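Local coordinates for protein heat-inducible transcription repressor HrcA (Thermotoga maritima, PDB 1STZ) that probably represses class I heat shock genes, the grpE-dnaK-dnaJ and groELS operons, as a DNA-binding negative regulator of transcription, at residues Leu245-Glu248 with Asp249-Leu253; Gln260-Leu263 with Glu264-Gly268; Val320-Tyr323 with Ile324-Leu328. One frame throughout, in Å; residues are numbered along the deposited sequence.

All three contacts are local and partly buried, each made between residues close in sequence, at a helix start or along a helix. Interaction 1 sits at the N-terminal end of helix 247-256, where polar groups close the first turn and a second subunit packs on Leu247, Ile250 and Arg251. Interaction 2 takes up the next helix, 260-266; its polar side meets water, its apolar side the protein interior, and no other subunit reaches it. Interaction 3, mid-helix in 314-334, has the most buried residues, four of eight, with regular backbone bonding and mostly apolar or aromatic contacts; a third subunit touches it at Val320 and Tyr323. Centres of interactions 1 and 3 are about 27 Å apart.

Interaction 1 of 3, residues Leu245-Glu248 with Asp249-Leu253; sequences LTLE and DIRNL
Thr246 turns OG1 between its own backbone N and carbonyl carbon (chi1 62°), and Asp249 holds CG opposite its carbonyl carbon (chi1 -67°), which brings each side chain to the other's main-chain NH. Asp249 N donates to Thr246 OG1 over 3.1 Å. In return Thr246 N donates to Asp249 OD2, also 3.1 Å away, meeting this oxygen from above the carboxylate plane, 38° out of it. The reciprocal pair is a capping box, with Thr246 as the N-cap of helix 247-256. Asp249 OD2 is further gripped by a salt bridge to Lys286, which probably favours the charged carboxylate. Behind the cap the helix takes up regular bonding, Ile250 N to Thr246 O and Arg251 N to Leu247 O, the latter 3.0 Å.

On another side of the helix Arg251 extends from CG to NE and lays one face of its guanidinium over Leu247, whose CD2 comes within 3.4 Å of Arg251 NE. Glu248, bent at chi2, reaches the edge of the same group in its plane: OE1 lies 3.3 Å from Arg251 NH1, a weak hydrogen bond within a salt bridge. The main polar hold on Arg251 is elsewhere, from NE to the backbone O of Leu240 of the second subunit. Leu247 packs on Leu245 of that subunit, while in its own chain Leu245 faces Leu239 and Phe287.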
loop_
_atom_site.group_PDB
_atom_site.type_symbol
_atom_site.label_atom_id
_atom_site.label_comp_id
_atom_site.label_asym_id
_atom_site.label_seq_id
_atom_site.Cartn_x
_atom_site.Cartn_y
_atom_site.Cartn_z
ATOM N N LEU A 245 19.276 4.072 21.243
ATOM C CA LEU A 245 19.313 5.525 21.377
ATOM C C LEU A 245 18.821 5.925 22.761
ATOM O O LEU A 245 17.921 5.281 23.327
ATOM C CB LEU A 245 18.455 6.190 20.287
ATOM C CG LEU A 245 18.884 6.009 18.833
ATOM C CD1 LEU A 245 17.851 6.611 17.864
ATOM C CD2 LEU A 245 20.267 6.607 18.575
ATOM N N THR A 246 19.411 6.973 23.326
ATOM C CA THR A 246 18.981 7.475 24.627
ATOM C C THR A 246 18.155 8.736 24.433
ATOM O O THR A 246 18.127 9.309 23.352
ATOM C CB THR A 246 20.182 7.814 25.527
ATOM O OG1 THR A 246 20.959 8.848 24.911
ATOM C CG2 THR A 246 21.145 6.612 25.689
ATOM N N LEU A 247 17.520 9.156 25.509
ATOM C CA LEU A 247 16.769 10.401 25.583
ATOM C C LEU A 247 17.650 11.580 25.203
ATOM O O LEU A 247 17.233 12.444 24.439
ATOM C CB LEU A 247 16.225 10.606 26.993
ATOM C CG LEU A 247 14.880 11.291 27.185
ATOM C CD1 LEU A 247 14.676 11.671 28.655
ATOM C CD2 LEU A 247 14.730 12.493 26.307
ATOM N N GLU A 248 18.869 11.610 25.728
ATOM C CA GLU A 248 19.812 12.677 25.385
ATOM C C GLU A 248 20.212 12.671 23.904
ATOM O O GLU A 248 20.293 13.727 23.302
ATOM C CB GLU A 248 21.066 12.654 26.297
ATOM C CG GLU A 248 21.470 14.034 26.838
ATOM C CD GLU A 248 20.783 14.435 28.137
ATOM O OE1 GLU A 248 19.708 15.111 28.088
ATOM O OE2 GLU A 248 21.344 14.105 29.231
ATOM N N ASP A 249 20.453 11.507 23.307
ATOM C CA ASP A 249 20.731 11.458 21.878
ATOM C C ASP A 249 19.605 12.149 21.113
ATOM O O ASP A 249 19.865 12.943 20.211
ATOM C CB ASP A 249 20.839 10.030 21.342
ATOM C CG ASP A 249 22.056 9.267 21.878
ATOM O OD1 ASP A 249 23.123 9.889 22.145
ATOM O OD2 ASP A 249 22.025 8.018 22.035
ATOM N N ILE A 250 18.368 11.843 21.488
ATOM C CA ILE A 250 17.211 12.340 20.769
ATOM C C ILE A 250 17.003 13.849 20.947
ATOM O O ILE A 250 16.758 14.556 19.963
ATOM C CB ILE A 250 15.942 11.547 21.150
ATOM C CG1 ILE A 250 16.093 10.084 20.708
ATOM C CG2 ILE A 250 14.720 12.141 20.459
ATOM C CD1 ILE A 250 15.093 9.133 21.342
ATOM N N ARG A 251 17.111 14.330 22.172
ATOM C CA ARG A 251 17.105 15.768 22.437
ATOM C C ARG A 251 18.214 16.444 21.626
ATOM O O ARG A 251 17.989 17.476 21.025
ATOM C CB ARG A 251 17.327 16.065 23.906
ATOM C CG ARG A 251 16.170 15.734 24.802
ATOM C CD ARG A 251 16.527 15.810 26.266
ATOM N NE ARG A 251 15.349 15.741 27.110
ATOM C CZ ARG A 251 15.368 15.451 28.402
ATOM N NH1 ARG A 251 16.505 15.234 29.045
ATOM N NH2 ARG A 251 14.233 15.414 29.079
ATOM N N ASN A 252 19.399 15.843 21.589
ATOM C CA ASN A 252 20.519 16.430 20.833
ATOM C C ASN A 252 20.176 16.558 19.363
ATOM O O ASN A 252 20.479 17.558 18.747
ATOM C CB ASN A 252 21.812 15.628 20.990
ATOM C CG ASN A 252 22.422 15.768 22.374
ATOM O OD1 ASN A 252 22.160 16.732 23.080
ATOM N ND2 ASN A 252 23.247 14.794 22.761
ATOM N N LEU A 253 19.526 15.553 18.805
ATOM C CA LEU A 253 19.176 15.576 17.400
ATOM C C LEU A 253 18.184 16.702 17.117
ATOM O O LEU A 253 18.373 17.480 16.179
ATOM C CB LEU A 253 18.568 14.253 16.991
ATOM C CG LEU A 253 18.670 13.712 15.559
ATOM C CD1 LEU A 253 17.335 13.412 15.040
ATOM C CD2 LEU A 253 19.449 14.577 14.596
#

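Interaction 2 of 3, residues Gln260-Leu263 with Glu264-Gly268; sequences QKFL and ESLVG
Ser265 OG donates to Phe262 O across 2.7 Å, arriving in the carbonyl plane on a lone pair. Its hydroxyl stands between the serine's own backbone N and carbonyl carbon (chi1 79°), a position from which it folds back on the preceding turn. Phe262 O also receives two weak backbone bonds, from Ser265 N and Leu266 N, giving this one oxygen three donors. Beside it, Leu266 lies across one face of the phenyl ring, CG above it and CD2 4.0 Å from Phe262 CZ. The other methyl, Leu266 CD1, sits the same 4.0 Å from Leu263 CD2, so Leu266 touches both Phe262 and Leu263, four and three residues earlier.

This is the C-terminal part of the short helix 260-266, where the backbone bonding changes. Glu264 N to Gln260 O, 2.8 Å long, and Ser265 N to Lys261 O keep the alpha-helical spacing. Leu266 N shifts its better bond to Leu263 O, three residues back, at 3.2 Å, approaching from well above that carbonyl's plane, and keeps the weak one to Phe262 O.

Gln260 and the exposed Glu264 have extended chains that cross obliquely, their amide and carboxylate planes 31° apart. A water joins them: it donates to Glu264 OE2 at 3.3 Å and accepts a weak bond from Gln260 NE2. That NE2 has a protein partner too, the hydroxyl of Tyr231.

Further out, Phe262 lies against Ile279, Arg281 and Leu284, and Leu263 against Leu136 of strand 134-138. Tyr305 OH bonds Leu263 O and Arg274 NE bonds Leu266 O, tying these two carbonyls to the five-stranded antiparallel sheet.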
loop_
_atom_site.group_PDB
_atom_site.type_symbol
_atom_site.label_atom_id
_atom_site.label_comp_id
_atom_site.label_asym_id
_atom_site.label_seq_id
_atom_site.Cartn_x
_atom_site.Cartn_y
_atom_site.Cartn_z
ATOM N N GLN A 260 20.439 25.120 10.179
ATOM C CA GLN A 260 20.407 24.887 8.732
ATOM C C GLN A 260 21.789 24.836 8.078
ATOM O O GLN A 260 22.017 24.028 7.197
ATOM C CB GLN A 260 19.533 25.889 7.977
ATOM C CG GLN A 260 19.045 25.274 6.667
ATOM C CD GLN A 260 18.455 26.257 5.697
ATOM O OE1 GLN A 260 18.884 27.416 5.612
ATOM N NE2 GLN A 260 17.462 25.800 4.940
ATOM N N LYS A 261 22.686 25.693 8.522
ATOM C CA LYS A 261 24.074 25.688 8.076
ATOM C C LYS A 261 24.724 24.319 8.316
ATOM O O LYS A 261 25.401 23.799 7.451
ATOM C CB LYS A 261 24.851 26.780 8.810
ATOM C CG LYS A 261 25.872 27.527 7.965
ATOM C CD LYS A 261 25.287 28.777 7.293
ATOM C CE LYS A 261 26.181 30.016 7.489
ATOM N NZ LYS A 261 26.264 30.494 8.912
ATOM N N PHE A 262 24.507 23.745 9.497
ATOM C CA PHE A 262 24.942 22.390 9.785
ATOM C C PHE A 262 24.266 21.351 8.879
ATOM O O PHE A 262 24.941 20.500 8.311
ATOM C CB PHE A 262 24.720 22.056 11.259
ATOM C CG PHE A 262 24.963 20.628 11.586
ATOM C CD1 PHE A 262 26.255 20.105 11.533
ATOM C CD2 PHE A 262 23.916 19.798 11.932
ATOM C CE1 PHE A 262 26.486 18.764 11.834
ATOM C CE2 PHE A 262 24.134 18.469 12.212
ATOM C CZ PHE A 262 25.422 17.953 12.171
ATOM N N LEU A 263 22.949 21.409 8.717
ATOM C CA LEU A 263 22.275 20.459 7.824
ATOM C C LEU A 263 22.824 20.530 6.411
ATOM O O LEU A 263 22.988 19.498 5.746
ATOM C CB LEU A 263 20.760 20.687 7.772
ATOM C CG LEU A 263 19.909 20.191 8.933
ATOM C CD1 LEU A 263 18.427 20.433 8.588
ATOM C CD2 LEU A 263 20.157 18.713 9.226
ATOM N N GLU A 264 23.094 21.746 5.941
ATOM C CA GLU A 264 23.600 21.944 4.588
ATOM C C GLU A 264 24.998 21.342 4.419
ATOM O O GLU A 264 25.325 20.856 3.335
ATOM C CB GLU A 264 23.609 23.442 4.206
ATOM C CG GLU A 264 22.220 23.958 3.819
ATOM C CD GLU A 264 22.155 25.452 3.497
ATOM O OE1 GLU A 264 23.189 26.151 3.572
ATOM O OE2 GLU A 264 21.040 25.934 3.163
ATOM N N SER A 265 25.808 21.379 5.480
ATOM C CA SER A 265 27.168 20.831 5.460
ATOM C C SER A 265 27.182 19.302 5.371
ATOM O O SER A 265 28.176 18.727 4.963
ATOM C CB SER A 265 27.952 21.270 6.711
ATOM O OG SER A 265 27.599 20.495 7.859
ATOM N N LEU A 266 26.089 18.661 5.773
ATOM C CA LEU A 266 25.955 17.212 5.691
ATOM C C LEU A 266 25.834 16.709 4.259
ATOM O O LEU A 266 26.308 15.613 3.921
ATOM C CB LEU A 266 24.728 16.735 6.480
ATOM C CG LEU A 266 24.764 16.954 7.989
ATOM C CD1 LEU A 266 23.448 16.566 8.608
ATOM C CD2 LEU A 266 25.881 16.147 8.627
ATOM N N VAL A 267 25.199 17.512 3.417
ATOM C CA VAL A 267 24.796 17.038 2.112
ATOM C C VAL A 267 25.969 17.166 1.126
ATOM O O VAL A 267 26.635 18.195 1.059
ATOM C CB VAL A 267 23.445 17.714 1.645
ATOM C CG1 VAL A 267 23.605 19.216 1.426
ATOM C CG2 VAL A 267 22.905 17.018 0.385
ATOM N N GLY A 268 26.256 16.076 0.422
ATOM C CA GLY A 268 27.338 16.009 -0.537
ATOM C C GLY A 268 26.829 15.992 -1.980
ATOM O O GLY A 268 25.778 16.558 -2.286
HETATM O O HOH W 1 18.334 27.556 2.304
#

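Interaction 3 of 3, residues Val320-Tyr323 with Ile324-Leu328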
loop_
_atom_site.group_PDB
_atom_site.type_symbol
_atom_site.label_atom_id
_atom_site.label_comp_id
_atom_site.label_asym_id
_atom_site.label_seq_id
_atom_site.Cartn_x
_atom_site.Cartn_y
_atom_site.Cartn_z
ATOM N N VAL A 320 15.671 2.314 0.035
ATOM C CA VAL A 320 14.425 3.011 0.241
ATOM C C VAL A 320 14.604 4.516 0.001
ATOM O O VAL A 320 13.745 5.140 -0.603
ATOM C CB VAL A 320 13.865 2.765 1.656
ATOM C CG1 VAL A 320 12.690 3.654 1.940
ATOM C CG2 VAL A 320 13.441 1.344 1.803
ATOM N N PHE A 321 15.743 5.063 0.422
ATOM C CA PHE A 321 16.013 6.498 0.366
ATOM C C PHE A 321 16.192 6.893 -1.063
ATOM O O PHE A 321 15.548 7.809 -1.536
ATOM C CB PHE A 321 17.251 6.818 1.176
ATOM C CG PHE A 321 17.542 8.292 1.355
ATOM C CD1 PHE A 321 17.043 8.970 2.444
ATOM C CD2 PHE A 321 18.415 8.955 0.498
ATOM C CE1 PHE A 321 17.359 10.299 2.664
ATOM C CE2 PHE A 321 18.741 10.296 0.704
ATOM C CZ PHE A 321 18.200 10.972 1.774
ATOM N N GLU A 322 17.028 6.154 -1.772
ATOM C CA GLU A 322 17.235 6.396 -3.179
ATOM C C GLU A 322 15.940 6.293 -4.035
ATOM O O GLU A 322 15.700 7.140 -4.896
ATOM C CB GLU A 322 18.308 5.454 -3.726
ATOM C CG GLU A 322 18.643 5.773 -5.166
ATOM C CD GLU A 322 19.749 4.919 -5.766
ATOM O OE1 GLU A 322 19.791 3.689 -5.519
ATOM O OE2 GLU A 322 20.555 5.490 -6.539
ATOM N N TYR A 323 15.126 5.266 -3.822
ATOM C CA TYR A 323 13.852 5.144 -4.557
ATOM C C TYR A 323 12.963 6.370 -4.364
ATOM O O TYR A 323 12.482 6.934 -5.333
ATOM C CB TYR A 323 13.091 3.887 -4.137
ATOM C CG TYR A 323 11.909 3.529 -5.014
ATOM C CD1 TYR A 323 12.060 2.690 -6.122
ATOM C CD2 TYR A 323 10.636 4.006 -4.734
ATOM C CE1 TYR A 323 10.981 2.351 -6.912
ATOM C CE2 TYR A 323 9.553 3.667 -5.523
ATOM C CZ TYR A 323 9.729 2.855 -6.606
ATOM O OH TYR A 323 8.644 2.520 -7.370
ATOM N N ILE A 324 12.772 6.796 -3.117
ATOM C CA ILE A 324 11.851 7.892 -2.807
ATOM C C ILE A 324 12.366 9.218 -3.350
ATOM O O ILE A 324 11.591 10.003 -3.895
ATOM C CB ILE A 324 11.569 8.001 -1.270
ATOM C CG1 ILE A 324 10.447 7.065 -0.859
ATOM C CG2 ILE A 324 11.014 9.375 -0.888
ATOM C CD1 ILE A 324 10.832 5.734 -0.704
ATOM N N LEU A 325 13.659 9.471 -3.176
ATOM C CA LEU A 325 14.272 10.660 -3.735
ATOM C C LEU A 325 14.067 10.717 -5.232
ATOM O O LEU A 325 13.720 11.761 -5.743
ATOM C CB LEU A 325 15.763 10.739 -3.459
ATOM C CG LEU A 325 16.323 11.718 -2.422
ATOM C CD1 LEU A 325 17.768 11.894 -2.727
ATOM C CD2 LEU A 325 15.632 13.050 -2.407
ATOM N N ASN A 326 14.330 9.620 -5.936
ATOM C CA ASN A 326 14.086 9.566 -7.384
ATOM C C ASN A 326 12.604 9.817 -7.738
ATOM O O ASN A 326 12.313 10.408 -8.764
ATOM C CB ASN A 326 14.505 8.221 -7.972
ATOM C CG ASN A 326 16.015 8.048 -8.053
ATOM O OD1 ASN A 326 16.779 8.997 -7.906
ATOM N ND2 ASN A 326 16.447 6.821 -8.296
ATOM N N ARG A 327 11.690 9.373 -6.880
ATOM C CA ARG A 327 10.255 9.617 -7.077
ATOM C C ARG A 327 9.904 11.071 -6.897
ATOM O O ARG A 327 9.047 11.578 -7.584
ATOM C CB ARG A 327 9.408 8.834 -6.071
ATOM C CG ARG A 327 8.960 7.491 -6.531
ATOM C CD ARG A 327 9.942 6.772 -7.336
ATOM N NE ARG A 327 9.456 6.456 -8.662
ATOM C CZ ARG A 327 10.212 6.406 -9.761
ATOM N NH1 ARG A 327 11.514 6.679 -9.717
ATOM N NH2 ARG A 327 9.649 6.053 -10.944
ATOM N N LEU A 328 10.554 11.733 -5.953
ATOM C CA LEU A 328 10.267 13.125 -5.686
ATOM C C LEU A 328 10.765 13.947 -6.845
ATOM O O LEU A 328 10.072 14.840 -7.304
ATOM C CB LEU A 328 10.932 13.597 -4.382
ATOM C CG LEU A 328 10.245 13.147 -3.098
ATOM C CD1 LEU A 328 11.042 13.612 -1.910
ATOM C CD2 LEU A 328 8.833 13.677 -3.030
#
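The Tyr323 ring carries Arg327 CD over one face, 3.6 Å above its plane and offset toward the rim, a CH-pi contact closest at Tyr323 CE2. The guanidinium beyond is turned 33° from the ring; Arg327 CZ is 5.1 Å from the ring centroid, so any cation-pi attraction is weak. Arg327 reaches this place by bending at chi2 (37°) and again at chi3, which folds its chain back over the tyrosine, while NH2 goes on to a salt bridge with Glu330. The Phe321 ring has Leu325 beside it, the two side chains pointing the same way, with Leu325 CD1 coming obliquely to within 3.9 Å of Phe321 CE2.

Both pairs are i to i+4 neighbours on helix 314-334, the last of the chain. Regular backbone bonds join the same turns: Leu325 N to Phe321 O, Asn326 N to Glu322 O and Arg327 N to Tyr323 O, each 3.0 Å.

Val320 and Ile324 form another such pair, lying side by side and joined by the backbone bond from Ile324 N to Val320 O; the placement of Ile324 CD1 is doubtful. Phe321 and Leu325 meet Val304 of strand 299-309, and Phe321 also touches Leu127 of helix 116-131, where Ile324 and Leu328 rest on Ala123. Tyr323 meets Val105 and Glu106 of helix 103-106, and also packs on Gly215 of the third subunit.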